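Membrane-anchored mycosin mycp1 (Mycobacterium thermoresistibile, PDB 4HVL) acts as a membrane-anchored, subtilisin-like serine protease of the ESX-1 (type VII) secretion system, probably cleaving proteins handled by that system. Local coordinates at residues Ser47-Leu52 against Ala358-Pro363; Leu256-Ile261 against Ala279-Glu284; Ala11-Glu16 against Leu162-Val167. All blocks are in the same frame, centred on the assembly; numbering follows the deposited sequence.

All three contacts belong to one subtilisin-fold chain. Contact 2 pairs strand 256-261 with strand 277-282, the outermost on its side of the parallel sheet. Contact 1 lies against it, centres about 10 Å apart: Ala280 exchanges backbone hydrogen bonds with Gly359 and Ile361, and Tyr49 rests on Ile261. Along the sequence contact 2 is nested inside the long loop that contact 1 closes, so the end of the protease chain is fastened to an early helix beside the sheet's edge. Contact 3, about 32 Å from contact 1 between centres and across the middle of the chain, ties the N-terminal segment to helix 154-171. It closes before contact 2 opens.

Contact 1: residues Ser47-Leu52 against Ala358-Pro363; sequences SDYLRL and AGVIDP
Asp362 OD1 is held by three partners: Arg51 NH2 forms a salt bridge with it at 3.0 Å, a water donates to it, and the backbone N of Ala365 bonds to it. The last bond makes Asp362 the N-cap of helix 363-368, the C-terminal helix of this subtilisin-fold chain. Its CG is swung opposite its own backbone nitrogen (chi1 -176°), which lets OD1 serve both as helix cap and as partner of Arg51. Guanidinium and carboxylate stand almost perpendicular (89°). The bridge runs through one close oxygen, with Asp362 OD2 farther from Arg51 NH2 at 3.8 Å, and is not a flat two-pronged pair.

The other side of the contact is a helix end. Helix 45-50 closes in a Schellman motif: Arg51 has positive phi, and the amides of Arg51 and Leu52 bond back to Asp48 and Ser47. The water on Asp362 also donates to Leu50 O at 2.8 Å, linking the end of one helix to the start of another.

Beneath this polar layer the contact is apolar. Leu50 CD2 sits 3.6 Å from Ile361 O and 3.9 Å from Ile361 CG1, while the ring of Pro363 comes up to the Leu50 carbonyl, CG to O 3.5 Å. Leu50 continues onto Tyr317, and Ile361 onto Val318 and Leu321, all of helix 311-328, so both segments share that helix as a floor. Farther along, Val360 meets the edge of the Tyr49 ring, its CG1 near the ring plane and 3.7 Å from Tyr49 CE2; both side chains also touch Ile261 of the sheet. The bridging water has one more neighbour: its oxygen lies 3.4 Å above the plane of the Arg51 guanidinium, over the centre of one face.

Contact 2: residues Leu256-Ile261 against Ala279-Glu284; sequences LTVGGI and AAAPAE
With CG1 turned opposite its backbone nitrogen (chi1 -170°), Val258 reaches over the neighbouring strand, its CG1 3.8 Å from Ala280 CA and 4.2 Å from Ala281 CB. Ile261 places its CG1 between backbone N and carbonyl carbon (chi1 57°), 3.5 Å from Ala281 O, and sets CG2 near Ala280 CB.

The strands themselves run parallel in register, Gly259 beside Ala280. Gly259 takes part twice, its N donating to Ala279 O at 2.8 Å and its O accepting from Ala281 N at 3.1 Å. Ile261 repeats the pattern, N to Ala281 O and O from Ala283 N (2.9 Å), whereas the Ala279 N to Thr257 O bond is weak. Ala283 CB presses tightly on Gly260 CA, 3.5 Å away. Leu256 and Val258 pack on Val318 of helix 311-328, and Pro282 on Tyr317, so this helix covers the side of the sheet that carries Val258.

Just past the end of strand 277-282, the side chain of Ala283 lies about 8 Å from that of Ser312, the predicted nucleophile of the charge relay system. With small residues at Gly259, Gly260 and Ala279-Ala281, the pair forms one margin of the parallel seven-stranded sheet of a subtilisin fold.

Contact 3: residues Ala11-Glu16 against Leu162-Val167; sequences AVPPDE and LARAIV. With ZN (zinc ion), chain C.
Arg164 NH1 donates to Glu16 O at 2.8 Å with an N-H...O angle of 155°. The oxygen lies at the guanidinium edge, close to its plane, but the nitrogen approaches from well above the plane of the carbonyl. The arginine chain bends at chi3 (-81°) to turn the group there. Its CG comes within 3.3 Å of Pro14 O, and Glu16 O lies beside its CB and CD. NH1 also bonds to Gly18 O; two backbone carbonyls, of Glu16 and of Gly18 just beyond the segment, therefore share one arginine nitrogen.

Proline and valine do the apolar work. Pro13 sets its CG 3.7 Å from Ala163 CB and its CD 3.8 Å from Val167 CG2. The same CG2 touches Val12 CG1 at 3.6 Å, while the other branch of Val167, CG1, lies 3.9 Å from Asp15 CB. Each methyl of the valine thus holds a different part of the segment.

Asp15 is the centre of an inverse gamma turn, closed by a weak bond from Glu16 N to Pro14 O. Its CG stands opposite the backbone nitrogen (chi1 174°), and its carboxylate grips a zinc ion lopsidedly, OD1 closely at 2.0 Å and OD2 at a longer 2.6 Å. His168, next after Val167 on the helix, supplies ND1 to the same metal, so the zinc joins segment and helix directly. Asn171 ND2 bonds to Asp15 OD2 and probably helps orient the carboxylate. The end of Glu16 leads away from the helix, and this residue has been seen to bind a different zinc.

In the wider fold, the N-terminal segment lies across helix 154-171. Val12 packs on Ala198 and Val167 on Ala199 of helix 194-206, Arg164 rests on Phe87, and Ile166 packs on Ile69 of strand 65-70 in the parallel sheet.

Contact 1: residues Ser47-Leu52 against Ala358-Pro363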
loop_
_atom_site.group_PDB
_atom_site.type_symbol
_atom_site.label_atom_id
_atom_site.label_comp_id
_atom_site.label_asym_id
_atom_site.label_seq_id
_atom_site.Cartn_x
_atom_site.Cartn_y
_atom_site.Cartn_z
ATOM N N SER A 47 17.391 -0.142 0.462
ATOM C CA SER A 47 17.905 0.332 1.738
ATOM C C SER A 47 19.058 1.324 1.532
ATOM O O SER A 47 19.110 2.366 2.178
ATOM C CB SER A 47 18.382 -0.848 2.590
ATOM O OG SER A 47 17.303 -1.763 2.792
ATOM N N ASP A 48 19.972 0.993 0.629
ATOM C CA ASP A 48 21.056 1.908 0.289
ATOM C C ASP A 48 20.535 3.194 -0.357
ATOM O O ASP A 48 20.937 4.283 0.015
ATOM C CB ASP A 48 22.071 1.218 -0.626
ATOM C CG ASP A 48 23.121 0.431 0.150
ATOM O OD1 ASP A 48 23.145 0.504 1.402
ATOM O OD2 ASP A 48 23.928 -0.264 -0.495
ATOM N N TYR A 49 19.621 3.055 -1.310
ATOM C CA TYR A 49 19.037 4.191 -2.016
ATOM C C TYR A 49 18.312 5.181 -1.084
ATOM O O TYR A 49 18.427 6.385 -1.250
ATOM C CB TYR A 49 18.061 3.658 -3.060
ATOM C CG TYR A 49 17.582 4.652 -4.077
ATOM C CD1 TYR A 49 18.295 4.881 -5.255
ATOM C CD2 TYR A 49 16.389 5.341 -3.886
ATOM C CE1 TYR A 49 17.842 5.788 -6.203
ATOM C CE2 TYR A 49 15.926 6.240 -4.825
ATOM C CZ TYR A 49 16.647 6.463 -5.976
ATOM O OH TYR A 49 16.156 7.362 -6.895
ATOM N N LEU A 50 17.575 4.650 -0.110
ATOM C CA LEU A 50 16.767 5.462 0.804
ATOM C C LEU A 50 17.541 5.858 2.065
ATOM O O LEU A 50 17.028 6.585 2.916
ATOM C CB LEU A 50 15.485 4.711 1.180
ATOM C CG LEU A 50 14.462 4.451 0.064
ATOM C CD1 LEU A 50 13.343 3.550 0.565
ATOM C CD2 LEU A 50 13.891 5.758 -0.458
ATOM N N ARG A 51 18.764 5.360 2.176
ATOM C CA ARG A 51 19.695 5.696 3.274
ATOM C C ARG A 51 19.111 5.326 4.633
ATOM O O ARG A 51 19.156 6.116 5.569
ATOM C CB ARG A 51 20.089 7.179 3.238
ATOM C CG ARG A 51 20.591 7.649 1.886
ATOM C CD ARG A 51 21.464 8.892 1.960
ATOM N NE ARG A 51 20.757 10.140 2.290
ATOM C CZ ARG A 51 20.101 10.928 1.424
ATOM N NH1 ARG A 51 20.011 10.603 0.133
ATOM N NH2 ARG A 51 19.517 12.060 1.847
ATOM N N LEU A 52 18.566 4.116 4.724
ATOM C CA LEU A 52 17.861 3.669 5.928
ATOM C C LEU A 52 18.759 3.661 7.165
ATOM O O LEU A 52 18.347 4.088 8.255
ATOM C CB LEU A 52 17.220 2.288 5.714
ATOM C CG LEU A 52 16.060 2.185 4.706
ATOM C CD1 LEU A 52 15.410 0.816 4.779
ATOM C CD2 LEU A 52 15.010 3.270 4.908
ATOM N N ALA A 358 5.134 14.110 -6.541
ATOM C CA ALA A 358 6.186 15.057 -6.157
ATOM C C ALA A 358 7.579 14.391 -6.191
ATOM O O ALA A 358 8.601 15.066 -6.014
ATOM C CB ALA A 358 5.915 15.635 -4.774
ATOM N N GLY A 359 7.619 13.073 -6.402
ATOM C CA GLY A 359 8.891 12.375 -6.602
ATOM C C GLY A 359 9.255 11.343 -5.555
ATOM O O GLY A 359 8.408 10.893 -4.751
ATOM N N VAL A 360 10.525 10.937 -5.588
ATOM C CA VAL A 360 10.979 9.800 -4.799
ATOM C C VAL A 360 11.234 10.275 -3.380
ATOM O O VAL A 360 11.923 11.268 -3.191
ATOM C CB VAL A 360 12.240 9.152 -5.412
ATOM C CG1 VAL A 360 12.647 7.918 -4.621
ATOM C CG2 VAL A 360 11.975 8.786 -6.873
ATOM N N ILE A 361 10.680 9.570 -2.392
ATOM C CA ILE A 361 10.870 9.969 -1.009
ATOM C C ILE A 361 12.350 9.986 -0.608
ATOM O O ILE A 361 13.191 9.243 -1.171
ATOM C CB ILE A 361 10.078 9.087 0.004
ATOM C CG1 ILE A 361 10.438 7.602 -0.138
ATOM C CG2 ILE A 361 8.594 9.296 -0.177
ATOM C CD1 ILE A 361 10.166 6.793 1.126
ATOM N N ASP A 362 12.643 10.843 0.367
ATOM C CA ASP A 362 13.990 11.042 0.868
ATOM C C ASP A 362 13.918 11.051 2.400
ATOM O O ASP A 362 13.719 12.089 3.031
ATOM C CB ASP A 362 14.553 12.337 0.271
ATOM C CG ASP A 362 15.977 12.593 0.651
ATOM O OD1 ASP A 362 16.508 11.964 1.602
ATOM O OD2 ASP A 362 16.570 13.477 -0.008
ATOM N N PRO A 363 14.030 9.863 3.010
ATOM C CA PRO A 363 13.866 9.723 4.454
ATOM C C PRO A 363 14.716 10.646 5.323
ATOM O O PRO A 363 14.216 11.183 6.322
ATOM C CB PRO A 363 14.250 8.262 4.689
ATOM C CG PRO A 363 13.771 7.591 3.462
ATOM C CD PRO A 363 14.189 8.549 2.363
HETATM O O HOH W 1 17.313 9.338 2.830
#

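Contact 2: residues Leu256-Ile261 against Ala279-Glu284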
loop_
_atom_site.group_PDB
_atom_site.type_symbol
_atom_site.label_atom_id
_atom_site.label_comp_id
_atom_site.label_asym_id
_atom_site.label_seq_id
_atom_site.Cartn_x
_atom_site.Cartn_y
_atom_site.Cartn_z
ATOM N N LEU A 256 -1.993 9.658 0.807
ATOM C CA LEU A 256 -0.803 9.805 -0.035
ATOM C C LEU A 256 -0.604 8.520 -0.870
ATOM O O LEU A 256 -0.317 7.435 -0.353
ATOM C CB LEU A 256 0.419 10.095 0.830
ATOM C CG LEU A 256 1.785 10.155 0.143
ATOM C CD1 LEU A 256 1.753 11.226 -0.942
ATOM C CD2 LEU A 256 2.895 10.424 1.148
ATOM N N THR A 257 -0.760 8.670 -2.174
ATOM C CA THR A 257 -0.688 7.572 -3.105
ATOM C C THR A 257 0.709 7.472 -3.702
ATOM O O THR A 257 1.265 8.462 -4.184
ATOM C CB THR A 257 -1.757 7.770 -4.197
ATOM O OG1 THR A 257 -3.039 7.691 -3.580
ATOM C CG2 THR A 257 -1.647 6.725 -5.312
ATOM N N VAL A 258 1.266 6.261 -3.654
ATOM C CA VAL A 258 2.672 6.036 -3.931
ATOM C C VAL A 258 2.887 5.153 -5.173
ATOM O O VAL A 258 2.493 3.968 -5.202
ATOM C CB VAL A 258 3.382 5.379 -2.717
ATOM C CG1 VAL A 258 4.893 5.357 -2.905
ATOM C CG2 VAL A 258 3.011 6.102 -1.435
ATOM N N GLY A 259 3.547 5.740 -6.169
ATOM C CA GLY A 259 3.990 5.032 -7.369
ATOM C C GLY A 259 5.349 4.382 -7.182
ATOM O O GLY A 259 5.993 4.556 -6.150
ATOM N N GLY A 260 5.790 3.629 -8.184
ATOM C CA GLY A 260 6.995 2.781 -8.074
ATOM C C GLY A 260 8.142 3.283 -8.912
ATOM O O GLY A 260 7.925 3.811 -9.982
ATOM N N ILE A 261 9.360 3.154 -8.386
ATOM C CA ILE A 261 10.560 3.308 -9.187
ATOM C C ILE A 261 11.419 2.064 -9.086
ATOM O O ILE A 261 11.297 1.288 -8.122
ATOM C CB ILE A 261 11.418 4.536 -8.780
ATOM C CG1 ILE A 261 11.816 4.474 -7.303
ATOM C CG2 ILE A 261 10.690 5.829 -9.107
ATOM C CD1 ILE A 261 13.233 4.901 -7.061
ATOM N N ALA A 279 3.729 10.653 -4.621
ATOM C CA ALA A 279 5.103 10.338 -4.324
ATOM C C ALA A 279 5.462 8.976 -4.908
ATOM O O ALA A 279 4.597 8.270 -5.463
ATOM C CB ALA A 279 5.308 10.325 -2.823
ATOM N N ALA A 280 6.735 8.618 -4.785
ATOM C CA ALA A 280 7.196 7.313 -5.217
ATOM C C ALA A 280 8.285 6.745 -4.325
ATOM O O ALA A 280 8.883 7.452 -3.506
ATOM C CB ALA A 280 7.683 7.378 -6.658
ATOM N N ALA A 281 8.519 5.445 -4.497
ATOM C CA ALA A 281 9.495 4.724 -3.722
ATOM C C ALA A 281 9.859 3.385 -4.422
ATOM O O ALA A 281 9.218 3.007 -5.402
ATOM C CB ALA A 281 8.951 4.506 -2.316
ATOM N N PRO A 282 10.925 2.695 -3.958
ATOM C CA PRO A 282 11.360 1.487 -4.650
ATOM C C PRO A 282 10.260 0.424 -4.722
ATOM O O PRO A 282 9.558 0.183 -3.735
ATOM C CB PRO A 282 12.508 1.010 -3.791
ATOM C CG PRO A 282 13.098 2.282 -3.282
ATOM C CD PRO A 282 11.875 3.066 -2.907
ATOM N N ALA A 283 10.132 -0.186 -5.891
ATOM C CA ALA A 283 9.044 -1.124 -6.182
ATOM C C ALA A 283 9.482 -2.334 -7.026
ATOM O O ALA A 283 8.638 -3.146 -7.403
ATOM C CB ALA A 283 7.938 -0.365 -6.901
ATOM N N GLU A 284 10.781 -2.459 -7.310
ATOM C CA GLU A 284 11.312 -3.531 -8.159
ATOM C C GLU A 284 12.510 -4.195 -7.469
ATOM O O GLU A 284 13.219 -3.562 -6.682
ATOM C CB GLU A 284 11.783 -2.972 -9.514
ATOM C CG GLU A 284 10.738 -2.234 -10.330
ATOM C CD GLU A 284 11.341 -1.534 -11.545
ATOM O OE1 GLU A 284 12.372 -2.006 -12.090
ATOM O OE2 GLU A 284 10.802 -0.491 -11.947
#

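Contact 3: residues Ala11-Glu16 against Leu162-Val167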
loop_
_atom_site.group_PDB
_atom_site.type_symbol
_atom_site.label_atom_id
_atom_site.label_comp_id
_atom_site.label_asym_id
_atom_site.label_seq_id
_atom_site.Cartn_x
_atom_site.Cartn_y
_atom_site.Cartn_z
ATOM N N ALA A 11 -21.434 8.693 5.440
ATOM C CA ALA A 11 -21.564 7.371 4.859
ATOM C C ALA A 11 -20.532 6.398 5.383
ATOM O O ALA A 11 -20.138 5.496 4.665
ATOM C CB ALA A 11 -21.469 7.465 3.355
ATOM N N VAL A 12 -20.125 6.535 6.644
ATOM C CA VAL A 12 -19.133 5.614 7.222
ATOM C C VAL A 12 -19.781 4.248 7.407
ATOM O O VAL A 12 -20.812 4.153 8.033
ATOM C CB VAL A 12 -18.575 6.129 8.574
ATOM C CG1 VAL A 12 -17.586 5.143 9.188
ATOM C CG2 VAL A 12 -17.885 7.469 8.386
ATOM N N PRO A 13 -19.155 3.185 6.882
ATOM C CA PRO A 13 -19.707 1.846 7.015
ATOM C C PRO A 13 -19.615 1.290 8.429
ATOM O O PRO A 13 -18.869 1.817 9.244
ATOM C CB PRO A 13 -18.848 1.008 6.076
ATOM C CG PRO A 13 -17.583 1.764 5.906
ATOM C CD PRO A 13 -17.842 3.194 6.205
ATOM N N PRO A 14 -20.385 0.222 8.715
ATOM C CA PRO A 14 -20.284 -0.405 10.018
ATOM C C PRO A 14 -18.873 -0.973 10.257
ATOM O O PRO A 14 -18.197 -1.388 9.324
ATOM C CB PRO A 14 -21.353 -1.523 9.976
ATOM C CG PRO A 14 -21.636 -1.759 8.532
ATOM C CD PRO A 14 -21.349 -0.469 7.827
ATOM N N ASP A 15 -18.438 -0.930 11.506
ATOM C CA ASP A 15 -17.205 -1.554 11.926
ATOM C C ASP A 15 -17.478 -3.046 12.072
ATOM O O ASP A 15 -17.847 -3.505 13.128
ATOM C CB ASP A 15 -16.738 -0.929 13.238
ATOM C CG ASP A 15 -15.522 -1.617 13.825
ATOM O OD1 ASP A 15 -14.709 -2.193 13.085
ATOM O OD2 ASP A 15 -15.421 -1.590 15.068
ATOM N N GLU A 16 -17.335 -3.790 10.985
ATOM C CA GLU A 16 -17.532 -5.232 11.031
ATOM C C GLU A 16 -16.521 -5.901 10.140
ATOM O O GLU A 16 -16.218 -5.390 9.065
ATOM C CB GLU A 16 -18.954 -5.577 10.569
ATOM C CG GLU A 16 -19.375 -7.018 10.754
ATOM C CD GLU A 16 -19.267 -7.520 12.199
ATOM O OE1 GLU A 16 -20.313 -7.573 12.895
ATOM O OE2 GLU A 16 -18.141 -7.905 12.636
ATOM N N LEU A 162 -13.218 -3.289 1.838
ATOM C CA LEU A 162 -12.145 -2.365 2.098
ATOM C C LEU A 162 -12.587 -1.189 2.970
ATOM O O LEU A 162 -11.869 -0.781 3.878
ATOM C CB LEU A 162 -11.594 -1.809 0.782
ATOM C CG LEU A 162 -10.440 -0.847 1.014
ATOM C CD1 LEU A 162 -9.247 -1.589 1.610
ATOM C CD2 LEU A 162 -10.072 -0.138 -0.278
ATOM N N ALA A 163 -13.760 -0.627 2.675
ATOM C CA ALA A 163 -14.241 0.500 3.442
ATOM C C ALA A 163 -14.361 0.099 4.907
ATOM O O ALA A 163 -13.921 0.828 5.777
ATOM C CB ALA A 163 -15.571 0.995 2.909
ATOM N N ARG A 164 -14.920 -1.075 5.178
ATOM C CA ARG A 164 -15.012 -1.554 6.561
ATOM C C ARG A 164 -13.625 -1.808 7.182
ATOM O O ARG A 164 -13.402 -1.564 8.381
ATOM C CB ARG A 164 -15.865 -2.826 6.647
ATOM C CG ARG A 164 -17.339 -2.604 6.342
ATOM C CD ARG A 164 -18.199 -3.842 6.596
ATOM N NE ARG A 164 -18.139 -4.802 5.486
ATOM C CZ ARG A 164 -17.422 -5.931 5.454
ATOM N NH1 ARG A 164 -16.649 -6.305 6.463
ATOM N NH2 ARG A 164 -17.467 -6.696 4.367
ATOM N N ALA A 165 -12.698 -2.327 6.383
ATOM C CA ALA A 165 -11.362 -2.600 6.880
ATOM C C ALA A 165 -10.641 -1.317 7.303
ATOM O O ALA A 165 -9.850 -1.332 8.258
ATOM C CB ALA A 165 -10.535 -3.359 5.831
ATOM N N ILE A 166 -10.902 -0.219 6.605
ATOM C CA ILE A 166 -10.282 1.061 6.945
ATOM C C ILE A 166 -10.883 1.561 8.266
ATOM O O ILE A 166 -10.137 1.990 9.156
ATOM C CB ILE A 166 -10.438 2.096 5.800
ATOM C CG1 ILE A 166 -9.628 1.660 4.575
ATOM C CG2 ILE A 166 -9.950 3.462 6.226
ATOM C CD1 ILE A 166 -10.055 2.309 3.271
ATOM N N VAL A 167 -12.216 1.456 8.414
ATOM C CA VAL A 167 -12.876 1.814 9.682
ATOM C C VAL A 167 -12.271 0.991 10.828
ATOM O O VAL A 167 -11.828 1.539 11.866
ATOM C CB VAL A 167 -14.423 1.638 9.621
ATOM C CG1 VAL A 167 -15.063 1.804 10.989
ATOM C CG2 VAL A 167 -15.033 2.668 8.676
HETATM ZN ZN ZN C . -13.609 -3.325 14.376
#